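Local coordinates for alkylpurine DNA glycosylase AlkC (Pseudomonas fluorescens, PDB 5VHV), which probably excises alkylated purine bases from DNA as a repair glycosylase that does not flip the damaged nucleotide out of the duplex, at residues 93-107 / 119-131. Sequence-based numbering, arbitrary orientation.
Sequences ASYGRDDFKRSMAAL and AIRHFLLHDFQRT. With MES (2-(N-morpholino)-ethanesulfonic acid), chain H.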
loop_
_atom_site.group_PDB
_atom_site.type_symbol
_atom_site.label_atom_id
_atom_site.label_comp_id
_atom_site.label_asym_id
_atom_site.label_seq_id
_atom_site.Cartn_x
_atom_site.Cartn_y
_atom_site.Cartn_z
ATOM N N ALA A 93 -10.887 11.576 -15.393
ATOM C CA ALA A 93 -11.922 11.369 -14.378
ATOM C C ALA A 93 -12.771 12.617 -14.169
ATOM O O ALA A 93 -13.975 12.514 -13.892
ATOM C CB ALA A 93 -11.285 10.948 -13.064
ATOM N N SER A 94 -12.165 13.800 -14.313
ATOM C CA SER A 94 -12.876 15.052 -14.086
ATOM C C SER A 94 -13.849 15.362 -15.213
ATOM O O SER A 94 -14.988 15.772 -14.961
ATOM C CB SER A 94 -11.880 16.205 -13.927
ATOM O OG SER A 94 -11.064 16.064 -12.757
ATOM N N TYR A 95 -13.410 15.213 -16.467
ATOM C CA TYR A 95 -14.131 15.758 -17.610
ATOM C C TYR A 95 -14.650 14.692 -18.570
ATOM O O TYR A 95 -15.342 15.039 -19.542
ATOM C CB TYR A 95 -13.231 16.764 -18.357
ATOM C CG TYR A 95 -12.653 17.777 -17.382
ATOM C CD1 TYR A 95 -13.492 18.621 -16.653
ATOM C CD2 TYR A 95 -11.302 17.848 -17.152
ATOM C CE1 TYR A 95 -12.969 19.528 -15.719
ATOM C CE2 TYR A 95 -10.765 18.756 -16.229
ATOM C CZ TYR A 95 -11.606 19.583 -15.512
ATOM O OH TYR A 95 -11.041 20.439 -14.601
ATOM N N GLY A 96 -14.370 13.415 -18.308
ATOM C CA GLY A 96 -14.696 12.329 -19.213
ATOM C C GLY A 96 -15.861 11.446 -18.816
ATOM O O GLY A 96 -16.058 10.392 -19.438
ATOM N N ARG A 97 -16.669 11.844 -17.833
ATOM C CA ARG A 97 -17.723 10.969 -17.301
ATOM C C ARG A 97 -18.797 10.616 -18.338
ATOM O O ARG A 97 -19.403 9.534 -18.255
ATOM C CB ARG A 97 -18.397 11.635 -16.099
ATOM C CG ARG A 97 -17.538 11.822 -14.835
ATOM C CD ARG A 97 -18.410 12.425 -13.714
ATOM N NE ARG A 97 -17.658 12.885 -12.546
ATOM C CZ ARG A 97 -17.508 12.200 -11.410
ATOM N NH1 ARG A 97 -18.051 10.996 -11.258
ATOM N NH2 ARG A 97 -16.805 12.720 -10.411
ATOM N N ASP A 98 -19.082 11.515 -19.288
ATOM C CA ASP A 98 -20.099 11.286 -20.315
ATOM C C ASP A 98 -19.506 10.840 -21.649
ATOM O O ASP A 98 -20.177 10.925 -22.685
ATOM C CB ASP A 98 -20.964 12.537 -20.535
ATOM C CG ASP A 98 -22.213 12.244 -21.401
ATOM O OD1 ASP A 98 -22.934 11.279 -21.072
ATOM O OD2 ASP A 98 -22.475 12.950 -22.408
ATOM N N ASP A 99 -18.271 10.356 -21.646
ATOM C CA ASP A 99 -17.624 9.826 -22.834
ATOM C C ASP A 99 -16.845 8.600 -22.329
ATOM O O ASP A 99 -15.607 8.543 -22.319
ATOM C CB ASP A 99 -16.731 10.880 -23.499
ATOM C CG ASP A 99 -16.464 10.591 -24.959
ATOM O OD1 ASP A 99 -16.920 9.543 -25.463
ATOM O OD2 ASP A 99 -15.776 11.410 -25.606
ATOM N N PHE A 100 -17.610 7.604 -21.865
ATOM C CA PHE A 100 -17.052 6.493 -21.091
ATOM C C PHE A 100 -16.012 5.711 -21.882
ATOM O O PHE A 100 -14.899 5.473 -21.399
ATOM C CB PHE A 100 -18.178 5.570 -20.628
ATOM C CG PHE A 100 -17.706 4.418 -19.797
ATOM C CD1 PHE A 100 -17.475 4.580 -18.448
ATOM C CD2 PHE A 100 -17.471 3.171 -20.366
ATOM C CE1 PHE A 100 -17.034 3.523 -17.681
ATOM C CE2 PHE A 100 -17.007 2.121 -19.582
ATOM C CZ PHE A 100 -16.799 2.307 -18.255
ATOM N N LYS A 101 -16.355 5.277 -23.095
ATOM C CA LYS A 101 -15.444 4.378 -23.788
ATOM C C LYS A 101 -14.145 5.090 -24.133
ATOM O O LYS A 101 -13.053 4.530 -23.969
ATOM C CB LYS A 101 -16.131 3.803 -25.023
ATOM C CG LYS A 101 -17.098 2.710 -24.608
ATOM C CD LYS A 101 -18.067 2.302 -25.677
ATOM C CE LYS A 101 -18.982 1.218 -25.131
ATOM N NZ LYS A 101 -20.173 1.029 -25.978
ATOM N N ARG A 102 -14.243 6.347 -24.553
ATOM C CA ARG A 102 -13.032 7.101 -24.846
ATOM C C ARG A 102 -12.203 7.292 -23.586
ATOM O O ARG A 102 -10.969 7.219 -23.632
ATOM C CB ARG A 102 -13.398 8.452 -25.452
ATOM C CG ARG A 102 -12.248 9.147 -26.126
ATOM C CD ARG A 102 -12.620 10.572 -26.516
ATOM N NE ARG A 102 -13.724 10.622 -27.471
ATOM C CZ ARG A 102 -13.591 10.516 -28.786
ATOM N NH1 ARG A 102 -12.390 10.328 -29.328
ATOM N NH2 ARG A 102 -14.666 10.600 -29.559
ATOM N N SER A 103 -12.866 7.559 -22.454
ATOM C CA SER A 103 -12.162 7.761 -21.194
ATOM C C SER A 103 -11.464 6.486 -20.732
ATOM O O SER A 103 -10.319 6.533 -20.262
ATOM C CB SER A 103 -13.130 8.269 -20.132
ATOM O OG SER A 103 -13.535 9.601 -20.456
ATOM N N MET A 104 -12.112 5.333 -20.897
ATOM C CA MET A 104 -11.452 4.088 -20.527
ATOM C C MET A 104 -10.202 3.872 -21.366
ATOM O O MET A 104 -9.164 3.443 -20.840
ATOM C CB MET A 104 -12.405 2.903 -20.682
ATOM C CG MET A 104 -13.532 2.863 -19.659
ATOM S SD MET A 104 -13.006 2.877 -17.940
ATOM C CE MET A 104 -13.346 4.589 -17.509
ATOM N N ALA A 105 -10.286 4.140 -22.670
ATOM C CA ALA A 105 -9.127 3.965 -23.531
ATOM C C ALA A 105 -8.019 4.914 -23.116
ATOM O O ALA A 105 -6.842 4.533 -23.098
ATOM C CB ALA A 105 -9.499 4.182 -25.002
ATOM N N ALA A 106 -8.388 6.146 -22.734
ATOM C CA ALA A 106 -7.405 7.114 -22.257
ATOM C C ALA A 106 -6.724 6.656 -20.968
ATOM O O ALA A 106 -5.507 6.821 -20.813
ATOM C CB ALA A 106 -8.060 8.484 -22.051
ATOM N N LEU A 107 -7.484 6.112 -20.014
ATOM C CA LEU A 107 -6.860 5.661 -18.771
ATOM C C LEU A 107 -5.916 4.502 -19.042
ATOM O O LEU A 107 -4.834 4.406 -18.442
ATOM C CB LEU A 107 -7.922 5.255 -17.740
ATOM C CG LEU A 107 -8.829 6.365 -17.198
ATOM C CD1 LEU A 107 -9.820 5.791 -16.150
ATOM C CD2 LEU A 107 -8.042 7.511 -16.610
ATOM N N ALA A 119 -7.848 7.814 -10.713
ATOM C CA ALA A 119 -8.898 8.225 -11.644
ATOM C C ALA A 119 -9.951 7.128 -11.819
ATOM O O ALA A 119 -11.146 7.414 -11.899
ATOM C CB ALA A 119 -8.256 8.597 -12.985
ATOM N N ILE A 120 -9.529 5.862 -11.884
ATOM C CA ILE A 120 -10.491 4.808 -12.176
ATOM C C ILE A 120 -11.505 4.680 -11.050
ATOM O O ILE A 120 -12.643 4.251 -11.281
ATOM C CB ILE A 120 -9.770 3.473 -12.436
ATOM C CG1 ILE A 120 -10.723 2.435 -13.038
ATOM C CG2 ILE A 120 -9.133 2.909 -11.156
ATOM C CD1 ILE A 120 -11.162 2.750 -14.458
ATOM N N ARG A 121 -11.145 5.107 -9.835
ATOM C CA ARG A 121 -12.051 4.966 -8.698
ATOM C C ARG A 121 -13.248 5.903 -8.795
ATOM O O ARG A 121 -14.324 5.573 -8.291
ATOM C CB ARG A 121 -11.274 5.174 -7.392
ATOM C CG ARG A 121 -10.215 4.076 -7.210
ATOM C CD ARG A 121 -9.314 4.321 -6.007
ATOM N NE ARG A 121 -9.853 3.988 -4.686
ATOM C CZ ARG A 121 -9.936 2.745 -4.205
ATOM N NH1 ARG A 121 -9.589 1.714 -4.970
ATOM N NH2 ARG A 121 -10.347 2.524 -2.946
ATOM N N HIS A 122 -13.106 7.054 -9.471
ATOM C CA HIS A 122 -14.273 7.900 -9.700
ATOM C C HIS A 122 -15.274 7.196 -10.596
ATOM O O HIS A 122 -16.494 7.327 -10.406
ATOM C CB HIS A 122 -13.854 9.239 -10.307
ATOM C CG HIS A 122 -12.990 10.047 -9.391
ATOM N ND1 HIS A 122 -13.509 10.798 -8.352
ATOM C CD2 HIS A 122 -11.647 10.156 -9.302
ATOM C CE1 HIS A 122 -12.517 11.364 -7.688
ATOM N NE2 HIS A 122 -11.375 10.992 -8.245
ATOM N N PHE A 123 -14.779 6.431 -11.574
ATOM C CA PHE A 123 -15.672 5.683 -12.453
ATOM C C PHE A 123 -16.266 4.485 -11.719
ATOM O O PHE A 123 -17.448 4.180 -11.889
ATOM C CB PHE A 123 -14.928 5.238 -13.716
ATOM C CG PHE A 123 -14.589 6.368 -14.670
ATOM C CD1 PHE A 123 -15.486 6.772 -15.660
ATOM C CD2 PHE A 123 -13.377 7.009 -14.579
ATOM C CE1 PHE A 123 -15.158 7.797 -16.547
ATOM C CE2 PHE A 123 -13.032 8.045 -15.461
ATOM C CZ PHE A 123 -13.930 8.441 -16.437
ATOM N N LEU A 124 -15.478 3.810 -10.869
ATOM C CA LEU A 124 -16.040 2.714 -10.086
ATOM C C LEU A 124 -17.115 3.213 -9.133
ATOM O O LEU A 124 -18.063 2.480 -8.823
ATOM C CB LEU A 124 -14.933 1.984 -9.326
ATOM C CG LEU A 124 -14.040 1.085 -10.194
ATOM C CD1 LEU A 124 -12.778 0.732 -9.441
ATOM C CD2 LEU A 124 -14.757 -0.204 -10.621
ATOM N N LEU A 125 -17.004 4.468 -8.683
ATOM C CA LEU A 125 -17.989 5.011 -7.749
ATOM C C LEU A 125 -19.292 5.339 -8.458
ATOM O O LEU A 125 -20.382 4.996 -7.973
ATOM C CB LEU A 125 -17.421 6.253 -7.058
ATOM C CG LEU A 125 -18.325 6.871 -5.987
ATOM C CD1 LEU A 125 -18.554 5.893 -4.814
ATOM C CD2 LEU A 125 -17.713 8.194 -5.512
ATOM N N HIS A 126 -19.202 5.994 -9.624
ATOM C CA HIS A 126 -20.384 6.484 -10.335
ATOM C C HIS A 126 -20.967 5.479 -11.327
ATOM O O HIS A 126 -22.181 5.524 -11.599
ATOM C CB HIS A 126 -20.030 7.782 -11.074
ATOM C CG HIS A 126 -21.223 8.524 -11.609
ATOM N ND1 HIS A 126 -21.743 8.297 -12.867
ATOM C CD2 HIS A 126 -21.993 9.496 -11.057
ATOM C CE1 HIS A 126 -22.784 9.091 -13.064
ATOM N NE2 HIS A 126 -22.957 9.827 -11.981
ATOM N N ASP A 127 -20.160 4.541 -11.813
ATOM C CA ASP A 127 -20.562 3.585 -12.851
ATOM C C ASP A 127 -19.911 2.227 -12.572
ATOM O O ASP A 127 -19.117 1.699 -13.358
ATOM C CB ASP A 127 -20.158 4.124 -14.221
ATOM C CG ASP A 127 -20.924 5.369 -14.573
ATOM O OD1 ASP A 127 -22.040 5.262 -15.089
ATOM O OD2 ASP A 127 -20.430 6.449 -14.251
ATOM N N PHE A 128 -20.256 1.645 -11.423
ATOM C CA PHE A 128 -19.488 0.517 -10.919
ATOM C C PHE A 128 -19.493 -0.651 -11.904
ATOM O O PHE A 128 -18.426 -1.155 -12.282
ATOM C CB PHE A 128 -20.007 0.050 -9.564
ATOM C CG PHE A 128 -19.246 -1.121 -9.054
ATOM C CD1 PHE A 128 -17.969 -0.947 -8.567
ATOM C CD2 PHE A 128 -19.768 -2.394 -9.140
ATOM C CE1 PHE A 128 -17.221 -2.010 -8.129
ATOM C CE2 PHE A 128 -19.023 -3.487 -8.703
ATOM C CZ PHE A 128 -17.746 -3.292 -8.196
ATOM N N GLN A 129 -20.679 -1.110 -12.311
ATOM C CA GLN A 129 -20.740 -2.342 -13.110
ATOM C C GLN A 129 -20.059 -2.145 -14.461
ATOM O O GLN A 129 -19.310 -3.022 -14.923
ATOM C CB GLN A 129 -22.202 -2.795 -13.278
ATOM C CG GLN A 129 -22.395 -4.284 -13.522
ATOM C CD GLN A 129 -21.968 -5.155 -12.320
ATOM O OE1 GLN A 129 -22.393 -4.932 -11.188
ATOM N NE2 GLN A 129 -21.115 -6.117 -12.577
ATOM N N ARG A 130 -20.284 -0.983 -15.094
ATOM C CA ARG A 130 -19.676 -0.712 -16.394
ATOM C C ARG A 130 -18.158 -0.726 -16.293
ATOM O O ARG A 130 -17.470 -1.268 -17.169
ATOM C CB ARG A 130 -20.155 0.633 -16.930
ATOM C CG ARG A 130 -20.199 0.698 -18.453
ATOM C CD ARG A 130 -20.631 2.078 -18.952
ATOM N NE ARG A 130 -20.798 2.071 -20.405
ATOM C CZ ARG A 130 -21.161 3.129 -21.129
ATOM N NH1 ARG A 130 -21.410 4.307 -20.543
ATOM N NH2 ARG A 130 -21.256 3.012 -22.448
ATOM N N THR A 131 -17.623 -0.126 -15.232
ATOM C CA THR A 131 -16.179 -0.006 -15.062
ATOM C C THR A 131 -15.569 -1.338 -14.635
ATOM O O THR A 131 -14.471 -1.702 -15.082
ATOM C CB THR A 131 -15.871 1.098 -14.041
ATOM O OG1 THR A 131 -16.535 2.318 -14.427
ATOM C CG2 THR A 131 -14.387 1.366 -13.944
HETATM O O1 MES H . -20.136 11.432 -26.880
HETATM C C2 MES H . -19.806 10.045 -26.924
HETATM C C3 MES H . -20.967 9.157 -26.493
HETATM N N4 MES H . -21.493 9.626 -25.220
HETATM C C5 MES H . -21.859 11.037 -25.212
HETATM C C6 MES H . -20.614 11.828 -25.598
HETATM C C7 MES H . -22.565 8.759 -24.744
HETATM C C8 MES H . -22.596 8.661 -23.213
HETATM S S MES H . -21.477 7.583 -22.607
HETATM O O1S MES H . -21.045 7.991 -21.248
HETATM O O2S MES H . -20.325 7.524 -23.544
HETATM O O3S MES H . -22.102 6.245 -22.494
HETATM O O HOH W 1 -16.194 11.187 -7.586
HETATM O O HOH W 2 -17.820 9.585 -8.996
HETATM O O HOH W 3 -18.773 7.477 -16.618
HETATM O O HOH W 4 -17.631 8.932 -13.207
#
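In the helical DNA alkylation repair enzyme fold, helix 119-126 and the start of helix 128-138 pack against the end of helix 87-95 and the start of helix 100-110, and Phe-123 is the knob that enters a hole formed by Ala-93, Ser-103, Met-104 and Leu-107. The axes of helices 100-107 and 119-126 run roughly antiparallel, 11.4 Å apart. With CG anti to the carbonyl carbon (chi1 -71°), the Phe-123 ring reaches across to 93-107. There the Met-104 methyl CE sits over the centre of one face, 3.5 Å from the ring centroid, a CH-pi contact made by the bent end of the chain; Ser-103 CB approaches Phe-123 CZ, and Gly-96 O lies at the ring edge. Leu-107 extends the apolar seam, its CD1 on Ile-120 CD1 at 3.7 Å and its CD2 against Ala-119 CB, which also meets Ala-93 CB.

Beside this core, Phe-100 is sandwiched: Met-104 CG covers part of one face and Arg-130 CD lies centrally over the other, 3.6 Å from the centroid. The extended Arg-130 chain slides along the ring with its guanidinium nearly parallel to it (planes 5° apart). Its NH1 donates a nearly straight hydrogen bond to MES O3S (2.8 Å), while Phe-100 N donates to O2S. Without this ring, as with an alanine here, the Arg-130 chain would probably be freer to swing, with a gap beside Met-104.

At the more exposed margin, a water 2.7 Å from Arg-97 NH1 accepts from it and donates to His-122 O; another lies between NH2 and His-122 ND1. With no direct hydrogen bond joining the segments, cohesion rests on apolar and CH-pi packing inside, water bridges outside and, in this crystal, the spanning sulfonate, probably from the crystallisation liquor, which is likely to offset the charge of Arg-130.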